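Tapirin (Caldicellulosiruptor hydrothermalis, PDB 6N2C) probably binds cellulose, its C-terminal domain forming a zinc-containing parallel beta-helix that may help the thermophilic bacterium adhere to plant biomass. Local coordinates at residues Ser238-Gly243 with Thr260-Asn265; Thr279-Gly284 with Ile300-Ser305; Tyr484-Thr489 with Ile514-Lys519. One frame throughout, in Å; residues are numbered along the deposited sequence. Where two conformers were deposited one is given.

Interaction 1. Residues Ser238-Gly243 with Thr260-Asn265; sequences SFIFGG and TFNGNN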
loop_
_atom_site.group_PDB
_atom_site.type_symbol
_atom_site.label_atom_id
_atom_site.label_comp_id
_atom_site.label_asym_id
_atom_site.label_seq_id
_atom_site.Cartn_x
_atom_site.Cartn_y
_atom_site.Cartn_z
ATOM N N SER A 238 -3.784 9.233 -3.384
ATOM C CA SER A 238 -2.975 8.052 -3.726
ATOM C C SER A 238 -1.601 8.156 -3.161
ATOM O O SER A 238 -1.213 9.204 -2.604
ATOM C CB SER A 238 -2.858 7.836 -5.243
ATOM O OG SER A 238 -4.114 7.760 -5.826
ATOM N N PHE A 239 -0.844 7.080 -3.313
ATOM C CA PHE A 239 0.591 7.071 -3.061
ATOM C C PHE A 239 1.266 6.809 -4.410
ATOM O O PHE A 239 0.911 5.829 -5.095
ATOM C CB PHE A 239 0.954 6.018 -2.044
ATOM C CG PHE A 239 2.388 6.086 -1.616
ATOM C CD1 PHE A 239 3.419 5.539 -2.403
ATOM C CD2 PHE A 239 2.754 6.741 -0.443
ATOM C CE1 PHE A 239 4.770 5.674 -2.012
ATOM C CE2 PHE A 239 4.080 6.830 -0.060
ATOM C CZ PHE A 239 5.074 6.309 -0.832
ATOM N N ILE A 240 2.150 7.709 -4.821
ATOM C CA ILE A 240 2.723 7.663 -6.173
ATOM C C ILE A 240 4.208 7.444 -6.045
ATOM O O ILE A 240 4.924 8.294 -5.447
ATOM C CB ILE A 240 2.421 8.994 -6.919
ATOM C CG1 ILE A 240 0.881 9.104 -7.047
ATOM C CG2 ILE A 240 3.162 9.008 -8.242
ATOM C CD1 ILE A 240 0.346 10.419 -7.539
ATOM N N PHE A 241 4.720 6.338 -6.630
ATOM C CA PHE A 241 6.159 6.089 -6.668
ATOM C C PHE A 241 6.780 6.804 -7.884
ATOM O O PHE A 241 6.081 7.030 -8.892
ATOM C CB PHE A 241 6.499 4.600 -6.819
ATOM C CG PHE A 241 6.284 3.756 -5.577
ATOM C CD1 PHE A 241 5.036 3.350 -5.198
ATOM C CD2 PHE A 241 7.314 3.398 -4.820
ATOM C CE1 PHE A 241 4.815 2.639 -4.041
ATOM C CE2 PHE A 241 7.120 2.633 -3.703
ATOM C CZ PHE A 241 5.878 2.290 -3.260
ATOM N N GLY A 242 8.063 7.128 -7.818
ATOM C CA GLY A 242 8.767 7.811 -8.912
ATOM C C GLY A 242 9.829 7.047 -9.653
ATOM O O GLY A 242 10.170 7.378 -10.820
ATOM N N GLY A 243 10.327 6.005 -9.033
ATOM C CA GLY A 243 11.370 5.136 -9.583
ATOM C C GLY A 243 12.526 4.862 -8.687
ATOM O O GLY A 243 13.041 5.790 -8.047
ATOM N N THR A 260 0.345 3.923 -7.170
ATOM C CA THR A 260 0.756 3.948 -8.597
ATOM C C THR A 260 2.257 3.930 -8.665
ATOM O O THR A 260 2.886 4.848 -8.174
ATOM C CB THR A 260 0.155 5.108 -9.356
ATOM O OG1 THR A 260 -1.248 5.230 -9.126
ATOM C CG2 THR A 260 0.455 4.991 -10.843
ATOM N N PHE A 261 2.808 2.862 -9.244
ATOM C CA PHE A 261 4.221 2.676 -9.448
ATOM C C PHE A 261 4.571 3.334 -10.779
ATOM O O PHE A 261 3.828 3.183 -11.753
ATOM C CB PHE A 261 4.570 1.208 -9.463
ATOM C CG PHE A 261 4.508 0.530 -8.132
ATOM C CD1 PHE A 261 3.299 0.118 -7.570
ATOM C CD2 PHE A 261 5.660 0.343 -7.377
ATOM C CE1 PHE A 261 3.282 -0.476 -6.290
ATOM C CE2 PHE A 261 5.656 -0.267 -6.113
ATOM C CZ PHE A 261 4.444 -0.679 -5.577
ATOM N N ASN A 262 5.656 4.066 -10.801
ATOM C CA ASN A 262 6.265 4.652 -12.016
ATOM C C ASN A 262 7.745 4.490 -11.921
ATOM O O ASN A 262 8.305 4.537 -10.853
ATOM C CB ASN A 262 6.026 6.155 -12.110
ATOM C CG ASN A 262 4.580 6.494 -12.173
ATOM O OD1 ASN A 262 3.942 6.286 -13.210
ATOM N ND2 ASN A 262 3.983 6.888 -10.998
ATOM N N GLY A 263 8.411 4.368 -13.096
ATOM C CA GLY A 263 9.836 4.578 -13.184
ATOM C C GLY A 263 10.664 3.312 -12.991
ATOM O O GLY A 263 11.895 3.290 -13.162
ATOM N N ASN A 264 9.978 2.216 -12.641
ATOM C CA ASN A 264 10.524 0.962 -12.391
ATOM C C ASN A 264 11.440 0.897 -11.158
ATOM O O ASN A 264 11.829 1.925 -10.577
ATOM C CB ASN A 264 11.339 0.420 -13.620
ATOM C CG ASN A 264 10.469 0.124 -14.881
ATOM O OD1 ASN A 264 9.237 0.350 -14.978
ATOM N ND2 ASN A 264 11.118 -0.431 -15.802
ATOM N N ASN A 265 11.824 -0.315 -10.834
ATOM C CA ASN A 265 12.783 -0.640 -9.799
ATOM C C ASN A 265 12.325 -0.200 -8.347
ATOM O O ASN A 265 13.163 -0.041 -7.500
ATOM C CB ASN A 265 14.125 -0.027 -10.083
ATOM C CG ASN A 265 14.765 -0.618 -11.342
ATOM O OD1 ASN A 265 14.971 -1.801 -11.377
ATOM N ND2 ASN A 265 15.036 0.216 -12.349
HETATM O O HOH W 1 -3.082 5.537 -7.541
#
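Phe-241 and Phe-261 show how a parallel beta-helix repeats one side-chain conformation from coil to coil. Their rings form an offset stack, with centroids 4.2 Å apart and planes only 7° from parallel. CE2 of Phe-261 sits over the centre of the Phe-241 ring, while the nearest carbons, Phe-241 CE1 and Phe-261 CE2, are 3.7 Å apart. Both residues place CG beside the backbone N and opposite the carbonyl carbon (chi1 -74° and -72°), and, on parallel backbones, the two side chains run side by side in the same direction. Across the other face of the Phe-241 ring, CE1 of Phe-239 lies toward the rim, so the ring is held between two aromatic neighbours, and Thr-260 O approaches its edge in the ring plane.

The backbones keep the rings in step. Thr-260 N donates to Phe-239 O at 2.9 Å and Phe-241 N to Thr-260 O at 2.8 Å, which brackets Ile-240 beside Thr-260 in parallel pairing. Beyond the strand a side chain takes over: Asn-262 ND2 reaches back to Phe-241 O at 3.0 Å, a straight bond lying in the plane of its own amide and serving a carbonyl past the last beta bridge. The same ND2 rests against Ile-240 CG2 at 3.6 Å. Further along, Gly-243 and Gly-263 bring their CA atoms to 4.0 Å, a closeness suited to residues without side chains.

Leu-268 of strand 267-270 lies against both stacked rings inside the coil, and Phe-239 packs on Met-253 and Thr-255 of strand 252-255. Strand 213-214 pairs with the far side of strand 239-240, so the contact is one step in a continuous parallel stack.

Interaction 2. Residues Thr279-Gly284 with Ile300-Ser305; sequences TISLSG and IRNGSS
This is a turn-to-turn contact between successive coils of the parallel beta-helix, made near the C-terminal side of strands 279-281 and 297-300, and it rests on one asparagine and one water rather than on direct backbone bonds. Asn-302 ND2 donates to Leu-282 O at 3.1 Å. The bond is bent, 141° at the hydrogen, and although the donor lies in the carbonyl plane, the oxygen stands 22° out of the asparagine's amide plane. Asn-302 CB also approaches Leu-282 O, at 3.3 Å, so both the CB and the amide nitrogen of Asn-302 lie close to this oxygen.

One extra residue, Arg-301, is accommodated between the Leu-282/Ile-300 and Ser-283/Asn-302 pairs; it makes a cation-pi contact with Trp-322. From Ser-283 on the new register holds, and the CA atoms of Gly-284 and Gly-303 come to 4.0 Å. Leu-282 itself packs on Ile-288 and Val-308, while Ser-283 OG bonds to Asp-286. Where the backbones have drawn apart, the water accepts a hydrogen bond from Arg-301 N at 2.8 Å and donates one to Leu-282 O, also at 2.8 Å, giving that oxygen a second donor beside Asn-302 ND2.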
loop_
_atom_site.group_PDB
_atom_site.type_symbol
_atom_site.label_atom_id
_atom_site.label_comp_id
_atom_site.label_asym_id
_atom_site.label_seq_id
_atom_site.Cartn_x
_atom_site.Cartn_y
_atom_site.Cartn_z
ATOM N N THR A 279 -6.716 1.403 -7.194
ATOM C CA THR A 279 -5.919 0.490 -7.991
ATOM C C THR A 279 -4.469 0.561 -7.574
ATOM O O THR A 279 -3.936 1.653 -7.399
ATOM C CB THR A 279 -6.086 0.852 -9.471
ATOM O OG1 THR A 279 -7.427 0.617 -9.872
ATOM C CG2 THR A 279 -5.246 0.037 -10.349
ATOM N N ILE A 280 -3.846 -0.596 -7.434
ATOM C CA ILE A 280 -2.458 -0.768 -7.208
ATOM C C ILE A 280 -1.870 -1.201 -8.507
ATOM O O ILE A 280 -2.266 -2.259 -9.015
ATOM C CB ILE A 280 -2.143 -1.818 -6.089
ATOM C CG1 ILE A 280 -2.771 -1.338 -4.757
ATOM C CG2 ILE A 280 -0.613 -2.021 -5.989
ATOM C CD1 ILE A 280 -2.525 -2.371 -3.637
ATOM N N SER A 281 -1.042 -0.371 -9.091
ATOM C CA SER A 281 -0.558 -0.596 -10.477
ATOM C C SER A 281 0.941 -0.615 -10.611
ATOM O O SER A 281 1.579 0.425 -10.323
ATOM C CB SER A 281 -1.200 0.472 -11.386
ATOM O OG SER A 281 -0.634 0.358 -12.717
ATOM N N LEU A 282 1.518 -1.769 -11.066
ATOM C CA LEU A 282 2.959 -1.905 -11.191
ATOM C C LEU A 282 3.471 -1.370 -12.576
ATOM O O LEU A 282 2.663 -1.268 -13.532
ATOM C CB LEU A 282 3.480 -3.325 -10.913
ATOM C CG LEU A 282 3.492 -3.639 -9.394
ATOM C CD1 LEU A 282 2.074 -3.773 -8.799
ATOM C CD2 LEU A 282 4.210 -4.942 -9.252
ATOM N N SER A 283 4.699 -0.947 -12.623
ATOM C CA SER A 283 5.329 -0.336 -13.816
ATOM C C SER A 283 6.309 -1.207 -14.578
ATOM O O SER A 283 6.590 -0.920 -15.757
ATOM C CB SER A 283 5.995 1.038 -13.528
ATOM O OG SER A 283 7.161 0.940 -12.728
ATOM N N GLY A 284 6.881 -2.202 -13.915
ATOM C CA GLY A 284 7.988 -3.019 -14.367
ATOM C C GLY A 284 9.177 -3.017 -13.436
ATOM O O GLY A 284 9.473 -1.971 -12.812
ATOM N N ILE A 300 -0.854 -6.134 -12.484
ATOM C CA ILE A 300 0.472 -6.560 -12.756
ATOM C C ILE A 300 0.583 -6.735 -14.285
ATOM O O ILE A 300 0.544 -7.870 -14.789
ATOM C CB ILE A 300 0.874 -7.831 -12.021
ATOM C CG1 ILE A 300 0.542 -7.722 -10.535
ATOM C CG2 ILE A 300 2.355 -8.148 -12.182
ATOM C CD1 ILE A 300 0.704 -9.031 -9.849
ATOM N N ARG A 301 0.630 -5.613 -14.965
ATOM C CA ARG A 301 0.479 -5.649 -16.439
ATOM C C ARG A 301 1.633 -4.984 -17.191
ATOM O O ARG A 301 2.020 -5.472 -18.239
ATOM C CB ARG A 301 -0.744 -4.890 -16.851
ATOM C CG ARG A 301 -2.004 -5.498 -16.309
ATOM C CD ARG A 301 -3.258 -4.984 -17.030
ATOM N NE ARG A 301 -3.582 -3.649 -16.698
ATOM C CZ ARG A 301 -4.637 -2.980 -17.152
ATOM N NH1 ARG A 301 -5.506 -3.537 -17.987
ATOM N NH2 ARG A 301 -4.838 -1.744 -16.771
ATOM N N ASN A 302 2.130 -3.898 -16.683
ATOM C CA ASN A 302 3.191 -3.128 -17.314
ATOM C C ASN A 302 4.561 -3.721 -17.123
ATOM O O ASN A 302 4.972 -4.252 -16.056
ATOM C CB ASN A 302 3.275 -1.713 -16.770
ATOM C CG ASN A 302 2.104 -0.908 -17.111
ATOM O OD1 ASN A 302 1.591 -1.038 -18.230
ATOM N ND2 ASN A 302 1.606 -0.068 -16.151
ATOM N N GLY A 303 5.368 -3.636 -18.205
ATOM C CA GLY A 303 6.774 -4.059 -18.058
ATOM C C GLY A 303 6.976 -5.544 -17.902
ATOM O O GLY A 303 6.149 -6.348 -18.340
ATOM N N SER A 304 8.031 -5.920 -17.190
ATOM C CA SER A 304 8.334 -7.274 -16.928
ATOM C C SER A 304 9.146 -7.304 -15.668
ATOM O O SER A 304 9.597 -6.286 -15.155
ATOM C CB SER A 304 9.097 -7.939 -18.131
ATOM O OG SER A 304 10.424 -7.363 -18.225
ATOM N N SER A 305 9.338 -8.510 -15.146
ATOM C CA SER A 305 10.161 -8.752 -13.995
ATOM C C SER A 305 9.622 -8.064 -12.730
ATOM O O SER A 305 10.411 -7.682 -11.874
ATOM C CB SER A 305 11.594 -8.338 -14.233
ATOM O OG SER A 305 12.402 -8.973 -13.269
HETATM O O HOH W 2 0.535 -2.830 -14.448
#

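Interaction 3. Residues Tyr484-Thr489 with Ile514-Lys519; sequences YSLVST and IFVITK
At one end of the beta-helix, strands 483-488 and 513-518 pair in parallel, joined in sequence by a connection that runs through helix 494-500. Their axes approach to 4.7 Å and differ by 2° in direction. Five backbone bonds alternate between the strands, from Phe-515 N to Tyr-484 O at 3.0 Å through to Lys-519 N to Ser-488 O, also 3.0 Å.

Side chains sort onto two faces. Tyr-484, Leu-486 and Ser-488 match Ile-514, Val-516 and Thr-518. Here Leu-486 CD2 meets Val-516 CG1 at 4.4 Å, and Ser-488 CB lies 3.5 Å from Thr-518 OG1; the hydroxyls of that pair bond elsewhere, Ser-488 to Asp-495 and Thr-518 to Ser-520. On the other face, Phe-515 CD2 comes 3.7 Å from Tyr-484 O, which meets the ring at its edge. Past the strand ends, Lys-519 bends at chi3 (-70°), laying CE 3.5 Å from Thr-489 O while NZ bonds to Ile-471 O.

The backbone of Ile-514 also bonds with that of Asp-532, which binds zinc together with His-530 and Glu-551. Helix 494-500 packs on Tyr-484 and Leu-486, and Leu-559 of helix 557-565 on Ser-485, Val-487, Phe-515 and Ile-517. Two neighbouring parallel strands joined through a helix that lies against one face make a beta-alpha-beta arrangement, here at the end of the beta-helix.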
loop_
_atom_site.group_PDB
_atom_site.type_symbol
_atom_site.label_atom_id
_atom_site.label_comp_id
_atom_site.label_asym_id
_atom_site.label_seq_id
_atom_site.Cartn_x
_atom_site.Cartn_y
_atom_site.Cartn_z
ATOM N N TYR A 484 14.387 24.254 17.770
ATOM C CA TYR A 484 13.504 25.352 17.574
ATOM C C TYR A 484 12.144 24.846 17.183
ATOM O O TYR A 484 12.039 23.810 16.556
ATOM C CB TYR A 484 13.998 26.300 16.494
ATOM C CG TYR A 484 15.251 27.052 16.857
ATOM C CD1 TYR A 484 16.504 26.518 16.564
ATOM C CD2 TYR A 484 15.178 28.292 17.458
ATOM C CE1 TYR A 484 17.651 27.206 16.879
ATOM C CE2 TYR A 484 16.334 28.991 17.809
ATOM C CZ TYR A 484 17.568 28.448 17.495
ATOM O OH TYR A 484 18.710 29.121 17.821
ATOM N N SER A 485 11.115 25.526 17.665
ATOM C CA SER A 485 9.695 25.191 17.351
ATOM C C SER A 485 9.022 26.405 16.759
ATOM O O SER A 485 9.462 27.541 16.967
ATOM C CB SER A 485 8.905 24.721 18.570
ATOM O OG SER A 485 9.507 23.645 19.294
ATOM N N LEU A 486 7.943 26.146 15.999
ATOM C CA LEU A 486 7.063 27.163 15.488
ATOM C C LEU A 486 5.669 26.585 15.394
ATOM O O LEU A 486 5.451 25.534 14.756
ATOM C CB LEU A 486 7.581 27.664 14.118
ATOM C CG LEU A 486 6.637 28.548 13.301
ATOM C CD1 LEU A 486 6.426 29.854 14.056
ATOM C CD2 LEU A 486 7.032 28.703 11.836
ATOM N N VAL A 487 4.697 27.321 16.016
ATOM C CA VAL A 487 3.279 27.088 15.882
ATOM C C VAL A 487 2.792 28.356 15.175
ATOM O O VAL A 487 2.946 29.424 15.753
ATOM C CB VAL A 487 2.499 26.844 17.187
ATOM C CG1 VAL A 487 1.074 26.344 16.893
ATOM C CG2 VAL A 487 3.190 25.750 18.064
ATOM N N SER A 488 2.290 28.176 13.920
ATOM C CA SER A 488 2.036 29.300 13.044
ATOM C C SER A 488 0.625 29.335 12.532
ATOM O O SER A 488 0.114 28.313 12.096
ATOM C CB SER A 488 2.992 29.274 11.892
ATOM O OG SER A 488 2.818 30.458 11.051
ATOM N N THR A 489 0.024 30.549 12.542
ATOM C CA THR A 489 -1.281 30.772 11.919
ATOM C C THR A 489 -1.092 30.870 10.411
ATOM O O THR A 489 -2.101 30.797 9.669
ATOM C CB THR A 489 -1.972 32.066 12.411
ATOM O OG1 THR A 489 -1.090 33.151 12.151
ATOM C CG2 THR A 489 -2.317 32.041 13.871
ATOM N N ILE A 514 13.990 20.629 14.490
ATOM C CA ILE A 514 13.047 21.600 13.962
ATOM C C ILE A 514 11.656 21.023 14.100
ATOM O O ILE A 514 11.401 19.944 13.597
ATOM C CB ILE A 514 13.354 21.947 12.493
ATOM C CG1 ILE A 514 14.730 22.617 12.299
ATOM C CG2 ILE A 514 12.270 22.817 11.895
ATOM C CD1 ILE A 514 14.784 23.950 12.901
ATOM N N PHE A 515 10.753 21.778 14.731
ATOM C CA PHE A 515 9.370 21.332 14.892
ATOM C C PHE A 515 8.446 22.438 14.380
ATOM O O PHE A 515 8.418 23.540 14.951
ATOM C CB PHE A 515 9.097 21.020 16.382
ATOM C CG PHE A 515 9.983 19.987 16.909
ATOM C CD1 PHE A 515 9.726 18.646 16.754
ATOM C CD2 PHE A 515 11.202 20.365 17.539
ATOM C CE1 PHE A 515 10.588 17.670 17.240
ATOM C CE2 PHE A 515 12.050 19.402 17.971
ATOM C CZ PHE A 515 11.749 18.092 17.873
ATOM N N VAL A 516 7.699 22.128 13.325
ATOM C CA VAL A 516 6.772 23.072 12.681
ATOM C C VAL A 516 5.364 22.557 12.679
ATOM O O VAL A 516 5.096 21.441 12.220
ATOM C CB VAL A 516 7.252 23.438 11.270
ATOM C CG1 VAL A 516 6.314 24.470 10.675
ATOM C CG2 VAL A 516 8.627 23.986 11.280
ATOM N N ILE A 517 4.421 23.348 13.225
ATOM C CA ILE A 517 3.029 23.015 13.215
ATOM C C ILE A 517 2.287 24.236 12.681
ATOM O O ILE A 517 2.319 25.284 13.379
ATOM C CB ILE A 517 2.495 22.646 14.583
ATOM C CG1 ILE A 517 3.277 21.448 15.200
ATOM C CG2 ILE A 517 1.002 22.246 14.448
ATOM C CD1 ILE A 517 4.481 21.909 16.022
ATOM N N THR A 518 1.626 24.128 11.534
ATOM C CA THR A 518 1.185 25.391 10.876
ATOM C C THR A 518 -0.081 25.259 10.115
ATOM O O THR A 518 -0.443 24.157 9.677
ATOM C CB THR A 518 2.236 25.918 9.936
ATOM O OG1 THR A 518 1.768 27.163 9.334
ATOM C CG2 THR A 518 2.583 24.971 8.812
ATOM N N LYS A 519 -0.907 26.328 10.160
ATOM C CA LYS A 519 -2.113 26.370 9.333
ATOM C C LYS A 519 -1.818 26.630 7.873
ATOM O O LYS A 519 -2.679 26.432 7.021
ATOM C CB LYS A 519 -3.028 27.475 9.789
ATOM C CG LYS A 519 -3.702 27.256 11.073
ATOM C CD LYS A 519 -5.102 27.988 11.217
ATOM C CE LYS A 519 -4.952 29.475 11.317
ATOM N NZ LYS A 519 -6.153 30.139 11.966
#

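Followed from the N terminus, the three contacts come in series, none enclosing or crossing another. Interaction 1 closes a coil with 16 residues between its segments, and interaction 2 closes another with 15. These two adjoin: Phe-261 N probably bonds to Ser-281 O at 2.9 Å and Asn-264 N to Ser-283 OG at 3.1 Å, so 260-265 links one contact to the next and the coils stack continuously. Interaction 3 comes much later, closing a longer excursion of 24 residues that includes helix 494-500. Its centre is about 40 Å from that of interaction 2, on the opposite side of the chain's centre, where it pairs the outermost strand, 483-488, with strand 513-518 at the end of the beta-helix.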